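Side-chain contacts in transcriptional activator, putative (Pyrococcus furiosus, PDB 1RTW), which is of unknown function but has the all-helical fold of the TENA/THI-4/PQQC family and may be a transcriptional activator: residues K38-D43 with E81-K86; E120-L125 with K166-I171; V106-S111 with S195-I200. All coordinates share one frame; numbering follows the deposited sequence.

Interaction 1. Residues K38-D43 with E81-K86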
loop_
_atom_site.group_PDB
_atom_site.type_symbol
_atom_site.label_atom_id
_atom_site.label_comp_id
_atom_site.label_asym_id
_atom_site.label_seq_id
_atom_site.Cartn_x
_atom_site.Cartn_y
_atom_site.Cartn_z
ATOM N N LYS B 38 -25.687 -0.236 20.180
ATOM C CA LYS B 38 -25.180 0.584 19.091
ATOM C C LYS B 38 -23.661 0.735 19.208
ATOM O O LYS B 38 -22.947 0.656 18.211
ATOM C CB LYS B 38 -25.872 1.954 19.087
ATOM C CG LYS B 38 -25.550 2.807 17.874
ATOM C CD LYS B 38 -26.591 3.885 17.669
ATOM C CE LYS B 38 -27.933 3.294 17.261
ATOM N NZ LYS B 38 -27.831 2.576 15.955
ATOM N N TRP B 39 -23.165 0.927 20.428
ATOM C CA TRP B 39 -21.730 1.055 20.633
ATOM C C TRP B 39 -21.031 -0.249 20.265
ATOM O O TRP B 39 -19.981 -0.232 19.639
ATOM C CB TRP B 39 -21.388 1.424 22.084
ATOM C CG TRP B 39 -19.905 1.285 22.362
ATOM C CD1 TRP B 39 -18.926 2.189 22.058
ATOM C CD2 TRP B 39 -19.234 0.132 22.895
ATOM N NE1 TRP B 39 -17.691 1.668 22.355
ATOM C CE2 TRP B 39 -17.850 0.408 22.868
ATOM C CE3 TRP B 39 -19.670 -1.108 23.385
ATOM C CZ2 TRP B 39 -16.890 -0.520 23.313
ATOM C CZ3 TRP B 39 -18.712 -2.031 23.826
ATOM C CH2 TRP B 39 -17.341 -1.730 23.787
ATOM N N LEU B 40 -21.634 -1.369 20.658
ATOM C CA LEU B 40 -21.093 -2.698 20.405
ATOM C C LEU B 40 -20.915 -2.979 18.913
ATOM O O LEU B 40 -19.822 -3.326 18.472
ATOM C CB LEU B 40 -22.010 -3.754 21.028
ATOM C CG LEU B 40 -21.477 -5.178 21.139
ATOM C CD1 LEU B 40 -20.520 -5.272 22.309
ATOM C CD2 LEU B 40 -22.620 -6.139 21.326
ATOM N N VAL B 41 -21.989 -2.820 18.145
ATOM C CA VAL B 41 -21.968 -3.046 16.697
ATOM C C VAL B 41 -20.892 -2.202 16.011
ATOM O O VAL B 41 -20.164 -2.683 15.149
ATOM C CB VAL B 41 -23.348 -2.705 16.073
ATOM C CG1 VAL B 41 -23.292 -2.758 14.571
ATOM C CG2 VAL B 41 -24.423 -3.678 16.586
ATOM N N ASN B 42 -20.775 -0.947 16.424
ATOM C CA ASN B 42 -19.799 -0.056 15.826
ATOM C C ASN B 42 -18.370 -0.267 16.297
ATOM O O ASN B 42 -17.430 -0.140 15.514
ATOM C CB ASN B 42 -20.227 1.395 16.003
ATOM C CG ASN B 42 -21.379 1.758 15.109
ATOM O OD1 ASN B 42 -21.190 2.215 13.981
ATOM N ND2 ASN B 42 -22.589 1.545 15.598
ATOM N N ASP B 43 -18.186 -0.591 17.565
ATOM C CA ASP B 43 -16.828 -0.811 18.026
ATOM C C ASP B 43 -16.282 -2.131 17.487
ATOM O O ASP B 43 -15.087 -2.267 17.259
ATOM C CB ASP B 43 -16.736 -0.765 19.544
ATOM C CG ASP B 43 -15.377 -0.296 20.014
ATOM O OD1 ASP B 43 -14.987 0.841 19.671
ATOM O OD2 ASP B 43 -14.691 -1.066 20.713
ATOM N N GLU B 81 -13.492 -12.250 19.686
ATOM C CA GLU B 81 -14.229 -13.301 20.380
ATOM C C GLU B 81 -15.023 -12.678 21.528
ATOM O O GLU B 81 -16.165 -13.048 21.777
ATOM C CB GLU B 81 -13.265 -14.358 20.937
ATOM C CG GLU B 81 -12.295 -14.944 19.908
ATOM C CD GLU B 81 -11.213 -15.831 20.528
ATOM O OE1 GLU B 81 -10.604 -16.631 19.781
ATOM O OE2 GLU B 81 -10.962 -15.726 21.750
HETATM N N MSE B 82 -14.416 -11.713 22.211
HETATM C CA MSE B 82 -15.074 -11.036 23.322
HETATM C C MSE B 82 -16.360 -10.340 22.860
HETATM O O MSE B 82 -17.385 -10.387 23.547
HETATM C CB MSE B 82 -14.111 -10.038 23.966
HETATM C CG MSE B 82 -14.743 -9.154 25.015
HETATM SE SE MSE B 82 -13.486 -7.991 25.879
HETATM C CE MSE B 82 -13.174 -6.742 24.445
ATOM N N PHE B 83 -16.307 -9.711 21.688
ATOM C CA PHE B 83 -17.473 -9.027 21.140
ATOM C C PHE B 83 -18.507 -10.054 20.693
ATOM O O PHE B 83 -19.699 -9.886 20.926
ATOM C CB PHE B 83 -17.089 -8.149 19.944
ATOM C CG PHE B 83 -16.630 -6.770 20.311
ATOM C CD1 PHE B 83 -17.480 -5.681 20.149
ATOM C CD2 PHE B 83 -15.340 -6.546 20.786
ATOM C CE1 PHE B 83 -17.055 -4.387 20.455
ATOM C CE2 PHE B 83 -14.907 -5.255 21.094
ATOM C CZ PHE B 83 -15.773 -4.170 20.927
ATOM N N GLU B 84 -18.039 -11.118 20.052
ATOM C CA GLU B 84 -18.918 -12.170 19.553
ATOM C C GLU B 84 -19.655 -12.945 20.643
ATOM O O GLU B 84 -20.827 -13.273 20.476
ATOM C CB GLU B 84 -18.125 -13.121 18.660
ATOM C CG GLU B 84 -17.668 -12.472 17.364
ATOM C CD GLU B 84 -16.392 -13.075 16.799
ATOM O OE1 GLU B 84 -15.855 -14.049 17.380
ATOM O OE2 GLU B 84 -15.918 -12.556 15.769
ATOM N N LYS B 85 -18.967 -13.230 21.748
ATOM C CA LYS B 85 -19.562 -13.958 22.870
ATOM C C LYS B 85 -20.702 -13.095 23.400
ATOM O O LYS B 85 -21.875 -13.476 23.324
ATOM C CB LYS B 85 -18.527 -14.178 23.985
ATOM C CG LYS B 85 -18.754 -15.437 24.825
ATOM C CD LYS B 85 -18.074 -15.336 26.187
ATOM C CE LYS B 85 -18.799 -14.324 27.070
ATOM N NZ LYS B 85 -18.052 -13.946 28.303
ATOM N N LYS B 86 -20.344 -11.891 23.837
ATOM C CA LYS B 86 -21.293 -10.931 24.383
ATOM C C LYS B 86 -22.512 -10.747 23.482
ATOM O O LYS B 86 -23.633 -10.618 23.963
ATOM C CB LYS B 86 -20.600 -9.587 24.598
ATOM C CG LYS B 86 -21.387 -8.630 25.448
ATOM C CD LYS B 86 -21.566 -9.209 26.834
ATOM C CE LYS B 86 -22.418 -8.318 27.714
ATOM N NZ LYS B 86 -22.646 -8.956 29.038
#
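Phe83 lays one edge of its ring along helix 33-60, over the turn that holds Leu40 and Asp43. Two oxygens lie at this edge, near the ring plane. The backbone O of Leu40 is 3.6 Å from Phe83 CE1. The carboxylate oxygen OD2 of Asp43 is 3.3 Å from Phe83 CZ. The side chains of Asp43 and Phe83 cross at about a right angle, with the carboxylate and ring planes 30° apart. Leu40 runs alongside Phe83 in the opposite direction, and its CD1 lies 3.8 Å from Phe83 CD1. The CG of Phe83 is turned opposite its carbonyl carbon (chi1 -86°), which sends the ring out between the two helices. The Trp39 side chain crosses that of Phe83 at about a right angle. Its CH2 is 4.1 Å from Phe83 CZ, and the two ring planes meet obliquely at 33°. The CB of Asp43 also rests on one face of the indole, 3.6 Å above the plane and toward its rim. The indole NE1 is hydrogen-bonded to Tyr132 OH. Phe152 of helix 150-157 meets Phe83 edge-to-face, and Trp156 of the same helix touches Trp39 and Asp43. The two short segments run roughly antiparallel, as neighbours in this all-helical fold. A bound phosphate ion, probably from the crystallisation liquor, lies about 5 Å from the side chain of Asp43. No hydrogen bond joins the two segments. The contact is mainly apolar, and the ring C-H groups at the Phe83 edge meet two oxygens, a weak but probably favourable match of polarity.

Interaction 2. Residues E120-L125 with K166-I171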
loop_
_atom_site.group_PDB
_atom_site.type_symbol
_atom_site.label_atom_id
_atom_site.label_comp_id
_atom_site.label_asym_id
_atom_site.label_seq_id
_atom_site.Cartn_x
_atom_site.Cartn_y
_atom_site.Cartn_z
ATOM N N GLU B 120 4.103 8.200 12.353
ATOM C CA GLU B 120 2.719 8.660 12.414
ATOM C C GLU B 120 1.797 7.472 12.724
ATOM O O GLU B 120 0.890 7.562 13.559
ATOM C CB GLU B 120 2.315 9.268 11.077
ATOM C CG GLU B 120 3.011 10.592 10.716
ATOM C CD GLU B 120 2.591 11.099 9.338
ATOM O OE1 GLU B 120 3.023 10.514 8.315
ATOM O OE2 GLU B 120 1.813 12.075 9.272
ATOM N N GLY B 121 2.059 6.353 12.055
ATOM C CA GLY B 121 1.259 5.167 12.259
ATOM C C GLY B 121 1.340 4.662 13.685
ATOM O O GLY B 121 0.317 4.408 14.321
ATOM N N PHE B 122 2.560 4.528 14.191
ATOM C CA PHE B 122 2.764 4.050 15.549
ATOM C C PHE B 122 2.200 5.049 16.556
ATOM O O PHE B 122 1.694 4.655 17.602
ATOM C CB PHE B 122 4.246 3.762 15.816
ATOM C CG PHE B 122 4.466 2.692 16.850
ATOM C CD1 PHE B 122 4.389 1.354 16.502
ATOM C CD2 PHE B 122 4.688 3.019 18.180
ATOM C CE1 PHE B 122 4.522 0.357 17.462
ATOM C CE2 PHE B 122 4.824 2.027 19.146
ATOM C CZ PHE B 122 4.738 0.692 18.786
ATOM N N THR B 123 2.267 6.338 16.229
ATOM C CA THR B 123 1.718 7.363 17.106
ATOM C C THR B 123 0.202 7.165 17.178
ATOM O O THR B 123 -0.393 7.254 18.261
ATOM C CB THR B 123 2.063 8.802 16.601
ATOM O OG1 THR B 123 3.473 9.012 16.706
ATOM C CG2 THR B 123 1.373 9.860 17.428
ATOM N N ALA B 124 -0.419 6.858 16.038
ATOM C CA ALA B 124 -1.870 6.633 16.010
ATOM C C ALA B 124 -2.234 5.410 16.856
ATOM O O ALA B 124 -3.252 5.410 17.559
ATOM C CB ALA B 124 -2.364 6.447 14.580
ATOM N N LEU B 125 -1.384 4.381 16.800
ATOM C CA LEU B 125 -1.608 3.169 17.565
ATOM C C LEU B 125 -1.615 3.497 19.057
ATOM O O LEU B 125 -2.560 3.160 19.765
ATOM C CB LEU B 125 -0.530 2.126 17.267
ATOM C CG LEU B 125 -0.613 0.860 18.137
ATOM C CD1 LEU B 125 -1.888 0.093 17.811
ATOM C CD2 LEU B 125 0.585 -0.000 17.886
ATOM N N LYS B 166 1.946 0.394 27.987
ATOM C CA LYS B 166 3.256 0.842 28.449
ATOM C C LYS B 166 4.339 0.411 27.462
ATOM O O LYS B 166 5.291 1.156 27.201
ATOM C CB LYS B 166 3.550 0.264 29.837
ATOM C CG LYS B 166 4.820 0.802 30.490
ATOM C CD LYS B 166 4.706 2.284 30.845
ATOM C CE LYS B 166 3.651 2.531 31.920
ATOM N NZ LYS B 166 3.944 1.793 33.183
ATOM N N ARG B 167 4.162 -0.779 26.893
ATOM C CA ARG B 167 5.103 -1.332 25.930
ATOM C C ARG B 167 5.105 -0.508 24.640
ATOM O O ARG B 167 6.166 -0.276 24.056
ATOM C CB ARG B 167 4.770 -2.798 25.644
ATOM C CG ARG B 167 5.864 -3.555 24.919
ATOM C CD ARG B 167 5.482 -5.019 24.687
ATOM N NE ARG B 167 6.537 -5.744 23.970
ATOM C CZ ARG B 167 6.387 -6.934 23.384
ATOM N NH1 ARG B 167 5.216 -7.562 23.419
ATOM N NH2 ARG B 167 7.413 -7.497 22.755
ATOM N N ILE B 168 3.924 -0.045 24.216
ATOM C CA ILE B 168 3.802 0.774 23.008
ATOM C C ILE B 168 4.455 2.132 23.266
ATOM O O ILE B 168 5.178 2.668 22.418
ATOM C CB ILE B 168 2.309 0.985 22.605
ATOM C CG1 ILE B 168 1.705 -0.329 22.096
ATOM C CG2 ILE B 168 2.190 2.031 21.515
ATOM C CD1 ILE B 168 0.201 -0.304 22.003
ATOM N N GLU B 169 4.192 2.662 24.456
ATOM C CA GLU B 169 4.717 3.944 24.893
ATOM C C GLU B 169 6.244 3.968 24.837
ATOM O O GLU B 169 6.839 4.882 24.260
ATOM C CB GLU B 169 4.239 4.223 26.321
ATOM C CG GLU B 169 4.593 5.588 26.863
ATOM C CD GLU B 169 4.088 5.810 28.282
ATOM O OE1 GLU B 169 2.910 5.485 28.573
ATOM O OE2 GLU B 169 4.873 6.323 29.108
ATOM N N LYS B 170 6.862 2.939 25.409
ATOM C CA LYS B 170 8.314 2.821 25.449
ATOM C C LYS B 170 8.906 2.759 24.041
ATOM O O LYS B 170 9.944 3.376 23.775
ATOM C CB LYS B 170 8.718 1.590 26.264
ATOM C CG LYS B 170 10.194 1.515 26.599
ATOM C CD LYS B 170 10.481 0.324 27.497
ATOM C CE LYS B 170 11.971 0.192 27.806
ATOM N NZ LYS B 170 12.783 -0.047 26.579
ATOM N N ILE B 171 8.239 2.031 23.143
ATOM C CA ILE B 171 8.684 1.915 21.755
ATOM C C ILE B 171 8.548 3.252 21.032
ATOM O O ILE B 171 9.471 3.677 20.331
ATOM C CB ILE B 171 7.890 0.824 21.001
ATOM C CG1 ILE B 171 8.238 -0.541 21.571
ATOM C CG2 ILE B 171 8.224 0.848 19.521
ATOM C CD1 ILE B 171 7.352 -1.649 21.065
#
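Phe122 has its CG opposite the backbone N (chi1 -152°), and this carries the ring across to helix 159-176. Ile168 and Ile171 share one conformation there: each holds CG2 opposite its own backbone N and CG1 beside it. Both CG2 methyls therefore meet the far end of the phenyl ring. Ile168 CG2 is 3.5 Å from Phe122 CE2. Ile171 CG2 is 3.6 Å from Phe122 CZ and approaches the ring obliquely, while the Ile171 side chain as a whole crosses that of Phe122 at about a right angle. The CB of Ile171 also lies near this end of the ring. A third neighbour is polar. The backbone O of Ile168 sits at the ring edge, in its plane, 3.4 Å from Phe122 CE2. One ring carbon thus meets both a methyl and a carbonyl oxygen of the same residue. Ile168 has a second branch in use. Its CD1 meets Leu125, 4.1 Å from Leu125 CG, with the two side chains crossing at about a right angle. Ile168 thus touches both Phe122 and Leu125. No hydrogen bond crosses the contact; it is van der Waals packing, with one carbonyl oxygen at the ring edge. The short segments run roughly antiparallel, at 152°, with their axes 10.1 Å apart at closest approach. Leu125 also packs on Phe53, Met54 and Leu57 of helix 33-60. Thr123 points away from 166-171; it touches Leu172 of the same helix, and Ala187 and Phe191 of helix 181-201. Ala124 packs on Leu109 of helix 100-115, so four helices surround 120-125. The chain has no strands.

Interaction 3. Residues V106-S111 with S195-I200; sequences VNYLLS and SKFELI
Tyr108 and Phe197 meet between helix 100-115 and helix 181-201, and they alone make the contact between the two segments. Both CB atoms point toward the opposite segment. The side chains cross at a slant. Their ring planes are 35° apart and the centroids 5.6 Å, so the pair is neither a stack nor an edge-to-face pair. Phe197 comes in at the root of Tyr108. Its CE2 lies 3.6 Å from Tyr108 CB and is nearly as close to CG and CD2 of the same residue. Tyr108 CD2 is also 4.0 Å from Phe197 CD2. The CG of Tyr108 lies opposite its backbone N (chi1 172°), and the ring then runs on past Phe197 along helix 181-201. There it touches Val190, Glu193 and Val194. Phe197 also stacks on the ring of Tyr105, on the same helix as Tyr108. Phe197 thus meets two tyrosines of one helix in two different ways. The contact joins two helices of the all-helical TENA/THI-4/PQQC fold, with 83 residues of chain between the segments. It also borders the subunit interface. Tyr108 packs on Asn107 of the second subunit, and Ser111 on Leu110 of that subunit. Within helix 100-115, the backbone O of Asn107 takes two bonds. Ser111 OG gives one, at 3.1 Å, and Ser111 N reaches the same oxygen from the other face of its plane. On helix 181-201, Ser195 OG is hydrogen-bonded to Phe191 O and to Trp14 NE1.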
loop_
_atom_site.group_PDB
_atom_site.type_symbol
_atom_site.label_atom_id
_atom_site.label_comp_id
_atom_site.label_asym_id
_atom_site.label_seq_id
_atom_site.Cartn_x
_atom_site.Cartn_y
_atom_site.Cartn_z
ATOM N N VAL B 106 -12.093 4.707 10.912
ATOM C CA VAL B 106 -11.416 3.557 10.318
ATOM C C VAL B 106 -10.620 3.946 9.078
ATOM O O VAL B 106 -9.429 3.644 8.978
ATOM C CB VAL B 106 -12.434 2.442 9.950
ATOM C CG1 VAL B 106 -11.824 1.435 8.945
ATOM C CG2 VAL B 106 -12.887 1.733 11.212
ATOM N N ASN B 107 -11.270 4.652 8.158
ATOM C CA ASN B 107 -10.626 5.058 6.914
ATOM C C ASN B 107 -9.443 5.987 7.111
ATOM O O ASN B 107 -8.474 5.928 6.360
ATOM C CB ASN B 107 -11.656 5.633 5.946
ATOM C CG ASN B 107 -12.654 4.584 5.483
ATOM O OD1 ASN B 107 -12.376 3.379 5.539
ATOM N ND2 ASN B 107 -13.811 5.027 5.022
ATOM N N TYR B 108 -9.499 6.808 8.152
ATOM C CA TYR B 108 -8.382 7.693 8.453
ATOM C C TYR B 108 -7.187 6.852 8.923
ATOM O O TYR B 108 -6.056 7.061 8.465
ATOM C CB TYR B 108 -8.763 8.713 9.527
ATOM C CG TYR B 108 -7.583 9.531 10.008
ATOM C CD1 TYR B 108 -6.989 10.500 9.185
ATOM C CD2 TYR B 108 -7.033 9.308 11.259
ATOM C CE1 TYR B 108 -5.876 11.217 9.605
ATOM C CE2 TYR B 108 -5.919 10.018 11.692
ATOM C CZ TYR B 108 -5.341 10.966 10.861
ATOM O OH TYR B 108 -4.207 11.636 11.276
ATOM N N LEU B 109 -7.444 5.871 9.789
ATOM C CA LEU B 109 -6.363 5.026 10.305
ATOM C C LEU B 109 -5.706 4.233 9.196
ATOM O O LEU B 109 -4.484 4.138 9.147
ATOM C CB LEU B 109 -6.837 4.090 11.411
ATOM C CG LEU B 109 -7.093 4.704 12.792
ATOM C CD1 LEU B 109 -7.453 3.577 13.786
ATOM C CD2 LEU B 109 -5.827 5.447 13.268
ATOM N N LEU B 110 -6.506 3.665 8.305
ATOM C CA LEU B 110 -5.952 2.920 7.185
ATOM C C LEU B 110 -5.134 3.839 6.246
ATOM O O LEU B 110 -4.124 3.411 5.673
ATOM C CB LEU B 110 -7.072 2.196 6.427
ATOM C CG LEU B 110 -7.806 1.144 7.260
ATOM C CD1 LEU B 110 -8.885 0.496 6.401
ATOM C CD2 LEU B 110 -6.819 0.111 7.772
ATOM N N SER B 111 -5.547 5.103 6.111
ATOM C CA SER B 111 -4.805 6.041 5.261
ATOM C C SER B 111 -3.475 6.386 5.902
ATOM O O SER B 111 -2.461 6.476 5.218
ATOM C CB SER B 111 -5.600 7.315 4.993
ATOM O OG SER B 111 -6.672 7.029 4.119
ATOM N N SER B 195 -7.273 11.648 18.476
ATOM C CA SER B 195 -7.895 12.050 19.740
ATOM C C SER B 195 -9.331 12.509 19.522
ATOM O O SER B 195 -10.231 12.132 20.272
ATOM C CB SER B 195 -7.091 13.174 20.402
ATOM O OG SER B 195 -5.861 12.696 20.905
ATOM N N LYS B 196 -9.536 13.323 18.489
ATOM C CA LYS B 196 -10.861 13.831 18.134
ATOM C C LYS B 196 -11.795 12.684 17.746
ATOM O O LYS B 196 -12.979 12.684 18.085
ATOM C CB LYS B 196 -10.751 14.824 16.972
ATOM C CG LYS B 196 -10.084 16.139 17.342
ATOM C CD LYS B 196 -9.988 17.083 16.150
ATOM C CE LYS B 196 -9.189 18.350 16.515
ATOM N NZ LYS B 196 -9.055 19.325 15.382
ATOM N N PHE B 197 -11.247 11.712 17.024
ATOM C CA PHE B 197 -12.003 10.548 16.593
ATOM C C PHE B 197 -12.435 9.716 17.789
ATOM O O PHE B 197 -13.563 9.229 17.826
ATOM C CB PHE B 197 -11.182 9.705 15.617
ATOM C CG PHE B 197 -11.330 10.125 14.182
ATOM C CD1 PHE B 197 -12.589 10.197 13.596
ATOM C CD2 PHE B 197 -10.219 10.409 13.409
ATOM C CE1 PHE B 197 -12.737 10.545 12.252
ATOM C CE2 PHE B 197 -10.356 10.757 12.070
ATOM C CZ PHE B 197 -11.618 10.823 11.490
ATOM N N GLU B 198 -11.545 9.579 18.770
ATOM C CA GLU B 198 -11.841 8.830 19.993
ATOM C C GLU B 198 -12.984 9.500 20.749
ATOM O O GLU B 198 -13.911 8.843 21.226
ATOM C CB GLU B 198 -10.608 8.788 20.906
ATOM C CG GLU B 198 -9.580 7.727 20.532
ATOM C CD GLU B 198 -10.113 6.312 20.711
ATOM O OE1 GLU B 198 -10.721 6.035 21.760
ATOM O OE2 GLU B 198 -9.940 5.471 19.806
ATOM N N LEU B 199 -12.897 10.819 20.864
ATOM C CA LEU B 199 -13.919 11.594 21.560
ATOM C C LEU B 199 -15.282 11.475 20.880
ATOM O O LEU B 199 -16.304 11.346 21.538
ATOM C CB LEU B 199 -13.514 13.065 21.614
ATOM C CG LEU B 199 -14.624 13.995 22.115
ATOM C CD1 LEU B 199 -14.981 13.679 23.559
ATOM C CD2 LEU B 199 -14.198 15.444 21.960
ATOM N N ILE B 200 -15.274 11.548 19.557
ATOM C CA ILE B 200 -16.480 11.481 18.754
ATOM C C ILE B 200 -17.122 10.098 18.731
ATOM O O ILE B 200 -18.348 9.976 18.686
ATOM C CB ILE B 200 -16.160 11.940 17.304
ATOM C CG1 ILE B 200 -15.889 13.446 17.292
ATOM C CG2 ILE B 200 -17.294 11.597 16.346
ATOM C CD1 ILE B 200 -15.333 13.948 15.971
#

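How the interactions relate
From the N terminus, interaction 1 comes first. It closes a 37-residue, largely helical span, tying helix 33-60 to helix 66-89, and it is complete before the other two open. Interaction 3 then opens on helix 100-115 and closes only on helix 181-201. Interaction 2 opens and closes within that span, tying helix 118-142 to helix 159-176, so the two nest and none of the three cross. Interactions 2 and 3 touch where Ala124 CB packs 3.8 Å from Leu109 CD2. Interactions 1 and 2 lie on opposite sides of the chain's centre, their own centres 25 Å apart. Interaction 1 stays about 7 Å from interaction 3 at the nearest atoms.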